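Local coordinates for transcriptional regulator, LysR family (Vibrio cholerae, PDB 3SZP), which probably binds specific DNA sequences as a LysR-type transcriptional regulator and activates virulence genes of the cholera bacterium, at residues D4-F9 with E62-D67; E115-I120 with I282-G287; V239-F244 with G248-V253. All blocks are in the same frame, centred on the assembly; numbering follows the deposited sequence.

Contact 1 (D4-F9 with E62-D67); sequences DDLNLF and ERFYKD
The ring of Phe9 meets the helix of 62-67 with its edge: near the ring plane lies the backbone N of Tyr65, 3.8 Å from Phe9 CE2, and the carbonyl O of Leu6, one turn back in the same helix, also lies in that plane. The CB of Phe64 comes to the same ring atom obliquely, at 3.9 Å from Phe9 CE2, while the ring of Phe64 receives Leu6 CD1, likewise at a slant. This is the core of the winged helix-turn-helix domain that LysR-type regulators use to bind DNA, at the place where its first helix, 3-15, packs on the long helix 59-83 that follows the wing. The two short segments run nearly perpendicular, with a crossing angle of -94° and axes 10.8 Å apart, a gap wide enough for side chains to fill. Phe9 reaches across it because its CG stands anti to the backbone N (chi1 157°), which carries the ring beyond its own helix; Leu6 extends the same way, and both side chains cross that of Phe64 at about a right angle. No hydrogen bond joins the two segments; the side chains meet through apolar contacts. Phe9 also touches Leu39 of helix 29-43 and Leu57 of the wing, and Phe64 packs on Leu43 as well as on Ile82 of the second subunit. Arg63, whose side chain leads away from helix 3-15, pairs through NH1 with Glu85 of the second subunit and through NE with Asp67 OD2, 3.0 Å away and met from above the carboxylate plane.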
loop_
_atom_site.group_PDB
_atom_site.type_symbol
_atom_site.label_atom_id
_atom_site.label_comp_id
_atom_site.label_asym_id
_atom_site.label_seq_id
_atom_site.Cartn_x
_atom_site.Cartn_y
_atom_site.Cartn_z
ATOM N N ASP A 4 -2.849 -18.312 22.656
ATOM C CA ASP A 4 -1.589 -18.129 21.933
ATOM C C ASP A 4 -1.769 -17.267 20.690
ATOM O O ASP A 4 -0.874 -16.501 20.331
ATOM C CB ASP A 4 -0.944 -19.468 21.572
ATOM C CG ASP A 4 -0.258 -20.107 22.754
ATOM O OD1 ASP A 4 0.456 -19.378 23.481
ATOM O OD2 ASP A 4 -0.438 -21.327 22.973
ATOM N N ASP A 5 -2.925 -17.380 20.039
ATOM C CA ASP A 5 -3.202 -16.529 18.875
ATOM C C ASP A 5 -3.424 -15.083 19.319
ATOM O O ASP A 5 -2.931 -14.140 18.689
ATOM C CB ASP A 5 -4.392 -17.052 18.077
ATOM C CG ASP A 5 -4.118 -18.411 17.429
ATOM O OD1 ASP A 5 -2.950 -18.831 17.321
ATOM O OD2 ASP A 5 -5.078 -19.066 17.000
ATOM N N LEU A 6 -4.148 -14.928 20.430
ATOM C CA LEU A 6 -4.354 -13.625 21.061
ATOM C C LEU A 6 -3.001 -13.034 21.440
ATOM O O LEU A 6 -2.733 -11.858 21.200
ATOM C CB LEU A 6 -5.231 -13.772 22.310
ATOM C CG LEU A 6 -5.536 -12.478 23.062
ATOM C CD1 LEU A 6 -6.279 -11.483 22.154
ATOM C CD2 LEU A 6 -6.356 -12.758 24.314
ATOM N N ASN A 7 -2.144 -13.863 22.028
ATOM C CA ASN A 7 -0.793 -13.433 22.364
ATOM C C ASN A 7 0.001 -13.064 21.138
ATOM O O ASN A 7 0.788 -12.120 21.171
ATOM C CB ASN A 7 -0.019 -14.524 23.102
ATOM C CG ASN A 7 1.263 -13.997 23.713
ATOM O OD1 ASN A 7 1.269 -12.933 24.332
ATOM N ND2 ASN A 7 2.357 -14.730 23.539
ATOM N N LEU A 8 -0.191 -13.833 20.069
ATOM C CA LEU A 8 0.520 -13.586 18.817
ATOM C C LEU A 8 0.060 -12.251 18.243
ATOM O O LEU A 8 0.856 -11.487 17.707
ATOM C CB LEU A 8 0.270 -14.697 17.791
ATOM C CG LEU A 8 0.893 -14.364 16.414
ATOM C CD1 LEU A 8 2.415 -14.241 16.555
ATOM C CD2 LEU A 8 0.546 -15.397 15.337
ATOM N N PHE A 9 -1.236 -11.984 18.368
ATOM C CA PHE A 9 -1.810 -10.713 17.939
ATOM C C PHE A 9 -1.142 -9.572 18.689
ATOM O O PHE A 9 -0.706 -8.598 18.086
ATOM C CB PHE A 9 -3.321 -10.716 18.182
ATOM C CG PHE A 9 -3.929 -9.341 18.302
ATOM C CD1 PHE A 9 -4.091 -8.527 17.180
ATOM C CD2 PHE A 9 -4.367 -8.872 19.534
ATOM C CE1 PHE A 9 -4.676 -7.267 17.292
ATOM C CE2 PHE A 9 -4.972 -7.613 19.646
ATOM C CZ PHE A 9 -5.113 -6.807 18.526
ATOM N N GLU A 62 -8.086 -2.487 18.840
ATOM C CA GLU A 62 -7.577 -1.494 19.767
ATOM C C GLU A 62 -7.978 -1.831 21.205
ATOM O O GLU A 62 -7.174 -1.745 22.123
ATOM C CB GLU A 62 -8.108 -0.116 19.370
ATOM C CG GLU A 62 -7.226 1.047 19.756
ATOM C CD GLU A 62 -5.898 1.071 18.998
ATOM O OE1 GLU A 62 -5.787 1.802 17.979
ATOM O OE2 GLU A 62 -4.957 0.373 19.433
ATOM N N ARG A 63 -9.229 -2.228 21.380
ATOM C CA ARG A 63 -9.749 -2.627 22.678
ATOM C C ARG A 63 -9.059 -3.907 23.198
ATOM O O ARG A 63 -8.703 -3.995 24.374
ATOM C CB ARG A 63 -11.266 -2.829 22.568
ATOM C CG ARG A 63 -11.960 -3.217 23.848
ATOM C CD ARG A 63 -12.187 -2.014 24.751
ATOM N NE ARG A 63 -12.725 -2.451 26.031
ATOM C CZ ARG A 63 -14.022 -2.626 26.279
ATOM N NH1 ARG A 63 -14.938 -2.378 25.336
ATOM N NH2 ARG A 63 -14.405 -3.039 27.487
ATOM N N PHE A 64 -8.866 -4.889 22.323
ATOM C CA PHE A 64 -8.196 -6.129 22.726
ATOM C C PHE A 64 -6.740 -5.894 23.138
ATOM O O PHE A 64 -6.288 -6.407 24.167
ATOM C CB PHE A 64 -8.292 -7.206 21.639
ATOM C CG PHE A 64 -9.577 -7.997 21.681
ATOM C CD1 PHE A 64 -9.694 -9.106 22.518
ATOM C CD2 PHE A 64 -10.664 -7.628 20.899
ATOM C CE1 PHE A 64 -10.859 -9.849 22.568
ATOM C CE2 PHE A 64 -11.839 -8.354 20.934
ATOM C CZ PHE A 64 -11.939 -9.478 21.786
ATOM N N TYR A 65 -6.019 -5.105 22.359
ATOM C CA TYR A 65 -4.621 -4.824 22.658
ATOM C C TYR A 65 -4.470 -4.116 23.998
ATOM O O TYR A 65 -3.742 -4.581 24.871
ATOM C CB TYR A 65 -3.985 -3.984 21.551
ATOM C CG TYR A 65 -2.555 -3.587 21.841
ATOM C CD1 TYR A 65 -1.538 -4.539 21.883
ATOM C CD2 TYR A 65 -2.218 -2.260 22.076
ATOM C CE1 TYR A 65 -0.224 -4.178 22.148
ATOM C CE2 TYR A 65 -0.901 -1.883 22.340
ATOM C CZ TYR A 65 0.092 -2.849 22.378
ATOM O OH TYR A 65 1.399 -2.476 22.639
ATOM N N LYS A 66 -5.156 -2.989 24.157
ATOM C CA LYS A 66 -5.048 -2.191 25.371
ATOM C C LYS A 66 -5.426 -2.999 26.614
ATOM O O LYS A 66 -4.688 -3.013 27.584
ATOM C CB LYS A 66 -5.907 -0.922 25.258
ATOM C CG LYS A 66 -5.664 0.123 26.353
ATOM C CD LYS A 66 -4.161 0.447 26.485
ATOM C CE LYS A 66 -3.896 1.792 27.199
ATOM N NZ LYS A 66 -4.486 1.885 28.578
ATOM N N ASP A 67 -6.563 -3.685 26.565
ATOM C CA ASP A 67 -7.128 -4.366 27.731
ATOM C C ASP A 67 -6.429 -5.668 28.109
ATOM O O ASP A 67 -6.130 -5.890 29.278
ATOM C CB ASP A 67 -8.623 -4.639 27.528
ATOM C CG ASP A 67 -9.468 -3.395 27.718
ATOM O OD1 ASP A 67 -8.885 -2.297 27.650
ATOM O OD2 ASP A 67 -10.700 -3.508 27.937
#

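Contact 2 (E115-I120 with I282-G287); sequences EKYPDI and IDFVIG
Phe284 is the common partner of two side chains here: the aliphatic chain of Lys116 and the ring of Tyr117 both meet one side of its ring, along CD1 and CE1. Lys116 runs obliquely past Phe284, its methylene CD 3.8 Å from Phe284 CE1 and 4.2 Å from Phe284 CD1. That reach comes from a chain extended through all four torsions, with CG anti to the backbone N (chi1 -173°), and it is the hydrocarbon part of the lysine that touches the ring. Tyr117 offers an edge instead: Phe284 CD1 lies near the plane of the tyrosine ring, 4.4 Å from Tyr117 CE2, a looser approach. Nearer its root the lysine chain passes over its neighbour, with Lys116 CG 3.7 Å above the plane of the Tyr117 ring, displaced toward the rim. One lysine thus lines two aromatic rings with its methylenes, at the protein surface. Phe113, from helix 102-116, joins the aromatic group, meeting Phe284 edge-to-face and Tyr117 with the planes at about 45°. Tyr117 is where the chain leaves helix 102-116; a type I turn to Ile120, closed by Ile120 N to Tyr117 O at 3.2 Å, leads into strand 120-127. The arrangement therefore joins the C-terminal helix 276-287 to a beta-alpha-beta crossover, in which helix 102-116 connects the parallel strands 91-98 and 120-127 of the periplasmic-binding-protein-like domain of LysR regulators.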
loop_
_atom_site.group_PDB
_atom_site.type_symbol
_atom_site.label_atom_id
_atom_site.label_comp_id
_atom_site.label_asym_id
_atom_site.label_seq_id
_atom_site.Cartn_x
_atom_site.Cartn_y
_atom_site.Cartn_z
ATOM N N GLU A 115 26.446 -32.294 21.721
ATOM C CA GLU A 115 26.811 -33.695 21.895
ATOM C C GLU A 115 27.128 -34.009 23.359
ATOM O O GLU A 115 26.644 -34.994 23.905
ATOM C CB GLU A 115 27.967 -34.124 20.981
ATOM C CG GLU A 115 28.465 -35.542 21.307
ATOM C CD GLU A 115 29.165 -36.223 20.142
ATOM O OE1 GLU A 115 29.393 -35.563 19.101
ATOM O OE2 GLU A 115 29.484 -37.430 20.263
ATOM N N LYS A 116 27.914 -33.145 23.988
ATOM C CA LYS A 116 28.271 -33.298 25.389
ATOM C C LYS A 116 27.086 -33.092 26.329
ATOM O O LYS A 116 26.985 -33.751 27.355
ATOM C CB LYS A 116 29.382 -32.317 25.756
ATOM C CG LYS A 116 29.946 -32.520 27.153
ATOM C CD LYS A 116 31.096 -31.568 27.412
ATOM C CE LYS A 116 31.955 -32.020 28.587
ATOM N NZ LYS A 116 33.210 -31.196 28.667
ATOM N N TYR A 117 26.195 -32.166 25.992
ATOM C CA TYR A 117 25.066 -31.872 26.871
ATOM C C TYR A 117 23.731 -32.089 26.181
ATOM O O TYR A 117 23.121 -31.143 25.703
ATOM C CB TYR A 117 25.168 -30.449 27.400
ATOM C CG TYR A 117 26.428 -30.209 28.189
ATOM C CD1 TYR A 117 26.570 -30.699 29.488
ATOM C CD2 TYR A 117 27.487 -29.508 27.635
ATOM C CE1 TYR A 117 27.743 -30.476 30.210
ATOM C CE2 TYR A 117 28.651 -29.282 28.347
ATOM C CZ TYR A 117 28.772 -29.757 29.626
ATOM O OH TYR A 117 29.941 -29.517 30.308
ATOM N N PRO A 118 23.273 -33.346 26.143
ATOM C CA PRO A 118 22.078 -33.748 25.392
ATOM C C PRO A 118 20.759 -33.184 25.944
ATOM O O PRO A 118 19.774 -33.234 25.214
ATOM C CB PRO A 118 22.072 -35.283 25.510
ATOM C CG PRO A 118 23.403 -35.655 26.150
ATOM C CD PRO A 118 23.844 -34.461 26.921
ATOM N N ASP A 119 20.731 -32.675 27.175
ATOM C CA ASP A 119 19.495 -32.126 27.755
ATOM C C ASP A 119 19.473 -30.600 27.696
ATOM O O ASP A 119 18.531 -29.965 28.155
ATOM C CB ASP A 119 19.324 -32.540 29.218
ATOM C CG ASP A 119 19.265 -34.032 29.406
ATOM O OD1 ASP A 119 18.729 -34.727 28.519
ATOM O OD2 ASP A 119 19.742 -34.510 30.462
ATOM N N ILE A 120 20.537 -30.015 27.173
ATOM C CA ILE A 120 20.553 -28.580 26.930
ATOM C C ILE A 120 20.203 -28.304 25.468
ATOM O O ILE A 120 20.869 -28.806 24.559
ATOM C CB ILE A 120 21.922 -27.963 27.252
ATOM C CG1 ILE A 120 22.160 -27.972 28.761
ATOM C CG2 ILE A 120 22.003 -26.550 26.688
ATOM C CD1 ILE A 120 23.490 -27.422 29.156
ATOM N N ILE A 282 29.196 -21.199 28.333
ATOM C CA ILE A 282 30.249 -20.197 28.347
ATOM C C ILE A 282 31.630 -20.825 28.589
ATOM O O ILE A 282 32.583 -20.545 27.852
ATOM C CB ILE A 282 29.958 -19.133 29.416
ATOM C CG1 ILE A 282 28.721 -18.320 29.030
ATOM C CG2 ILE A 282 31.168 -18.215 29.619
ATOM C CD1 ILE A 282 28.275 -17.357 30.129
ATOM N N ASP A 283 31.737 -21.670 29.614
ATOM C CA ASP A 283 32.994 -22.349 29.920
ATOM C C ASP A 283 33.419 -23.269 28.781
ATOM O O ASP A 283 34.610 -23.459 28.524
ATOM C CB ASP A 283 32.873 -23.171 31.204
ATOM C CG ASP A 283 32.961 -22.316 32.462
ATOM O OD1 ASP A 283 33.279 -21.109 32.345
ATOM O OD2 ASP A 283 32.739 -22.863 33.574
ATOM N N PHE A 284 32.444 -23.861 28.109
ATOM C CA PHE A 284 32.751 -24.738 26.997
ATOM C C PHE A 284 33.403 -23.948 25.858
ATOM O O PHE A 284 34.451 -24.336 25.343
ATOM C CB PHE A 284 31.495 -25.436 26.501
ATOM C CG PHE A 284 31.766 -26.539 25.507
ATOM C CD1 PHE A 284 32.094 -27.816 25.944
ATOM C CD2 PHE A 284 31.690 -26.302 24.146
ATOM C CE1 PHE A 284 32.331 -28.838 25.034
ATOM C CE2 PHE A 284 31.930 -27.320 23.237
ATOM C CZ PHE A 284 32.259 -28.589 23.687
ATOM N N VAL A 285 32.786 -22.839 25.472
ATOM C CA VAL A 285 33.360 -21.996 24.427
ATOM C C VAL A 285 34.788 -21.585 24.788
ATOM O O VAL A 285 35.723 -21.781 24.007
ATOM C CB VAL A 285 32.517 -20.736 24.190
ATOM C CG1 VAL A 285 33.235 -19.799 23.245
ATOM C CG2 VAL A 285 31.137 -21.119 23.650
ATOM N N ILE A 286 34.953 -21.042 25.986
ATOM C CA ILE A 286 36.254 -20.590 26.448
ATOM C C ILE A 286 37.335 -21.658 26.305
ATOM O O ILE A 286 38.482 -21.349 25.958
ATOM C CB ILE A 286 36.186 -20.151 27.908
ATOM C CG1 ILE A 286 35.488 -18.796 28.005
ATOM C CG2 ILE A 286 37.582 -20.113 28.524
ATOM C CD1 ILE A 286 35.322 -18.302 29.415
ATOM N N GLY A 287 36.980 -22.910 26.582
ATOM C CA GLY A 287 37.949 -23.987 26.514
ATOM C C GLY A 287 38.116 -24.544 25.108
ATOM O O GLY A 287 38.981 -25.373 24.864
#

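Contact 3 (V239-F244 with G248-V253); sequences VMLREF and GSLVQV
The backbone of 239-244 comes nearest that of 248-253 at Phe244 and Leu250, whose CA atoms lie 5.4 Å apart where the chain turns back after the short helix 242-246. One hydrogen bond spans the gap, from Leu250 N to Phe244 O at 3.3 Å, although the position of that oxygen is not fully certain in the model; the chain then enters strand 251-252, paired with strand 153-166. The side chains of the same two residues, Phe244 and Leu250, lie side by side and point the same way. Leu250 sends its CD1 branch against the root of the phenylalanine, 3.5 Å from Phe244 CB, and from there obliquely along the ring. The same methyl meets Leu241 CD2 at 3.7 Å, with the two leucine side chains crossing at about a right angle, so a single branch touches both Leu241 and Phe244. Ser249 stands at the ring edge, its OG near the ring plane and 3.7 Å from Phe244 CB. The hydroxyl is placed there by chi1 86°, between backbone N and carbonyl carbon, and its hydrogen bond is to Asp247. Over one face of the ring lies Glu243 CB, 4.1 Å above its centre. Beyond one backbone bond of less sure geometry the contact is thus mainly apolar, and the positive charge of Arg224, from helix 220-228, which also touches both leucines, is accommodated against it by a cation-pi contact with Phe244.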
loop_
_atom_site.group_PDB
_atom_site.type_symbol
_atom_site.label_atom_id
_atom_site.label_comp_id
_atom_site.label_asym_id
_atom_site.label_seq_id
_atom_site.Cartn_x
_atom_site.Cartn_y
_atom_site.Cartn_z
ATOM N N VAL A 239 39.073 -18.108 6.681
ATOM C CA VAL A 239 38.386 -19.296 7.183
ATOM C C VAL A 239 37.329 -19.862 6.219
ATOM O O VAL A 239 37.170 -21.088 6.121
ATOM C CB VAL A 239 37.741 -19.018 8.568
ATOM C CG1 VAL A 239 36.559 -18.081 8.443
ATOM C CG2 VAL A 239 37.325 -20.317 9.248
ATOM N N MET A 240 36.618 -18.970 5.523
ATOM C CA MET A 240 35.583 -19.366 4.568
ATOM C C MET A 240 36.210 -19.925 3.287
ATOM O O MET A 240 35.492 -20.327 2.381
ATOM C CB MET A 240 34.645 -18.180 4.219
ATOM C CG MET A 240 33.555 -17.828 5.268
ATOM S SD MET A 240 32.479 -16.371 4.866
ATOM C CE MET A 240 30.851 -17.031 5.252
ATOM N N LEU A 241 37.541 -19.977 3.224
ATOM C CA LEU A 241 38.237 -20.204 1.953
ATOM C C LEU A 241 39.314 -21.284 1.902
ATOM O O LEU A 241 39.815 -21.585 0.809
ATOM C CB LEU A 241 38.926 -18.916 1.495
ATOM C CG LEU A 241 38.168 -17.646 1.112
ATOM C CD1 LEU A 241 39.163 -16.496 1.003
ATOM C CD2 LEU A 241 37.428 -17.836 -0.187
ATOM N N ARG A 242 39.719 -21.850 3.035
ATOM C CA ARG A 242 40.890 -22.726 2.984
ATOM C C ARG A 242 40.672 -23.972 2.102
ATOM O O ARG A 242 41.583 -24.403 1.381
ATOM C CB ARG A 242 41.470 -23.050 4.388
ATOM C CG ARG A 242 40.570 -23.841 5.363
ATOM C CD ARG A 242 41.421 -24.572 6.446
ATOM N NE ARG A 242 40.627 -24.969 7.613
ATOM C CZ ARG A 242 41.136 -25.283 8.802
ATOM N NH1 ARG A 242 42.447 -25.252 8.995
ATOM N NH2 ARG A 242 40.335 -25.631 9.805
ATOM N N GLU A 243 39.454 -24.515 2.131
ATOM C CA GLU A 243 39.088 -25.649 1.273
ATOM C C GLU A 243 39.511 -25.357 -0.151
ATOM O O GLU A 243 40.263 -26.119 -0.763
ATOM C CB GLU A 243 37.574 -25.911 1.310
ATOM C CG GLU A 243 37.152 -27.167 0.527
ATOM C CD GLU A 243 35.638 -27.391 0.478
ATOM O OE1 GLU A 243 34.899 -26.725 1.239
ATOM O OE2 GLU A 243 35.187 -28.246 -0.324
ATOM N N PHE A 244 39.036 -24.218 -0.652
ATOM C CA PHE A 244 39.237 -23.819 -2.035
ATOM C C PHE A 244 40.640 -23.311 -2.313
ATOM O O PHE A 244 41.130 -23.423 -3.431
ATOM C CB PHE A 244 38.183 -22.770 -2.404
ATOM C CG PHE A 244 36.826 -23.101 -1.862
ATOM C CD1 PHE A 244 36.098 -24.157 -2.392
ATOM C CD2 PHE A 244 36.300 -22.403 -0.797
ATOM C CE1 PHE A 244 34.860 -24.489 -1.882
ATOM C CE2 PHE A 244 35.055 -22.729 -0.280
ATOM C CZ PHE A 244 34.337 -23.772 -0.818
ATOM N N GLY A 248 43.468 -25.962 -6.323
ATOM C CA GLY A 248 43.820 -24.744 -7.037
ATOM C C GLY A 248 42.624 -23.942 -7.537
ATOM O O GLY A 248 42.765 -23.159 -8.474
ATOM N N SER A 249 41.458 -24.120 -6.916
ATOM C CA SER A 249 40.204 -23.586 -7.477
ATOM C C SER A 249 39.900 -22.123 -7.126
ATOM O O SER A 249 39.088 -21.485 -7.789
ATOM C CB SER A 249 39.000 -24.465 -7.117
ATOM O OG SER A 249 38.474 -24.095 -5.852
ATOM N N LEU A 250 40.537 -21.617 -6.073
ATOM C CA LEU A 250 40.609 -20.184 -5.817
ATOM C C LEU A 250 42.058 -19.858 -5.518
ATOM O O LEU A 250 42.702 -20.588 -4.769
ATOM C CB LEU A 250 39.748 -19.794 -4.619
ATOM C CG LEU A 250 38.236 -19.842 -4.812
ATOM C CD1 LEU A 250 37.529 -19.519 -3.509
ATOM C CD2 LEU A 250 37.812 -18.889 -5.917
ATOM N N VAL A 251 42.585 -18.785 -6.101
ATOM C CA VAL A 251 43.930 -18.342 -5.749
ATOM C C VAL A 251 43.940 -16.930 -5.186
ATOM O O VAL A 251 43.212 -16.049 -5.648
ATOM C CB VAL A 251 44.918 -18.419 -6.931
ATOM C CG1 VAL A 251 45.022 -19.863 -7.459
ATOM C CG2 VAL A 251 44.514 -17.474 -8.026
ATOM N N GLN A 252 44.774 -16.729 -4.171
ATOM C CA GLN A 252 44.938 -15.417 -3.576
ATOM C C GLN A 252 45.604 -14.476 -4.564
ATOM O O GLN A 252 46.522 -14.860 -5.272
ATOM C CB GLN A 252 45.762 -15.502 -2.287
ATOM C CG GLN A 252 45.863 -14.162 -1.568
ATOM C CD GLN A 252 46.559 -14.260 -0.220
ATOM O OE1 GLN A 252 47.108 -15.300 0.131
ATOM N NE2 GLN A 252 46.552 -13.168 0.535
ATOM N N VAL A 253 45.125 -13.247 -4.623
ATOM C CA VAL A 253 45.796 -12.221 -5.406
ATOM C C VAL A 253 46.144 -11.050 -4.500
ATOM O O VAL A 253 45.619 -10.939 -3.401
ATOM C CB VAL A 253 44.906 -11.720 -6.555
ATOM C CG1 VAL A 253 44.700 -12.833 -7.577
ATOM C CG2 VAL A 253 43.564 -11.207 -6.014
#

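Along the chain contact 1 closes first, within the N-terminal winged helix-turn-helix region, and contacts 2 and 3 follow in the LysR substrate-binding region. The segments of contact 2 are 162 residues apart at their closest ends, and both segments of contact 3 fall within that interval. Contacts 1 and 3 lie on opposite sides of the chain's centre, about 52 Å apart between centres; contacts 1 and 2 are about 38 Å apart and contacts 2 and 3 about 31 Å, with no touch between any pair. Contact 2 joins helices 102-116 and 276-287, whereas contact 3 runs from helix 242-246 into strand 251-252 of the mixed sheet. The example illustrates modular architecture: one contact in the DNA-binding region, two well separated in the substrate-binding region.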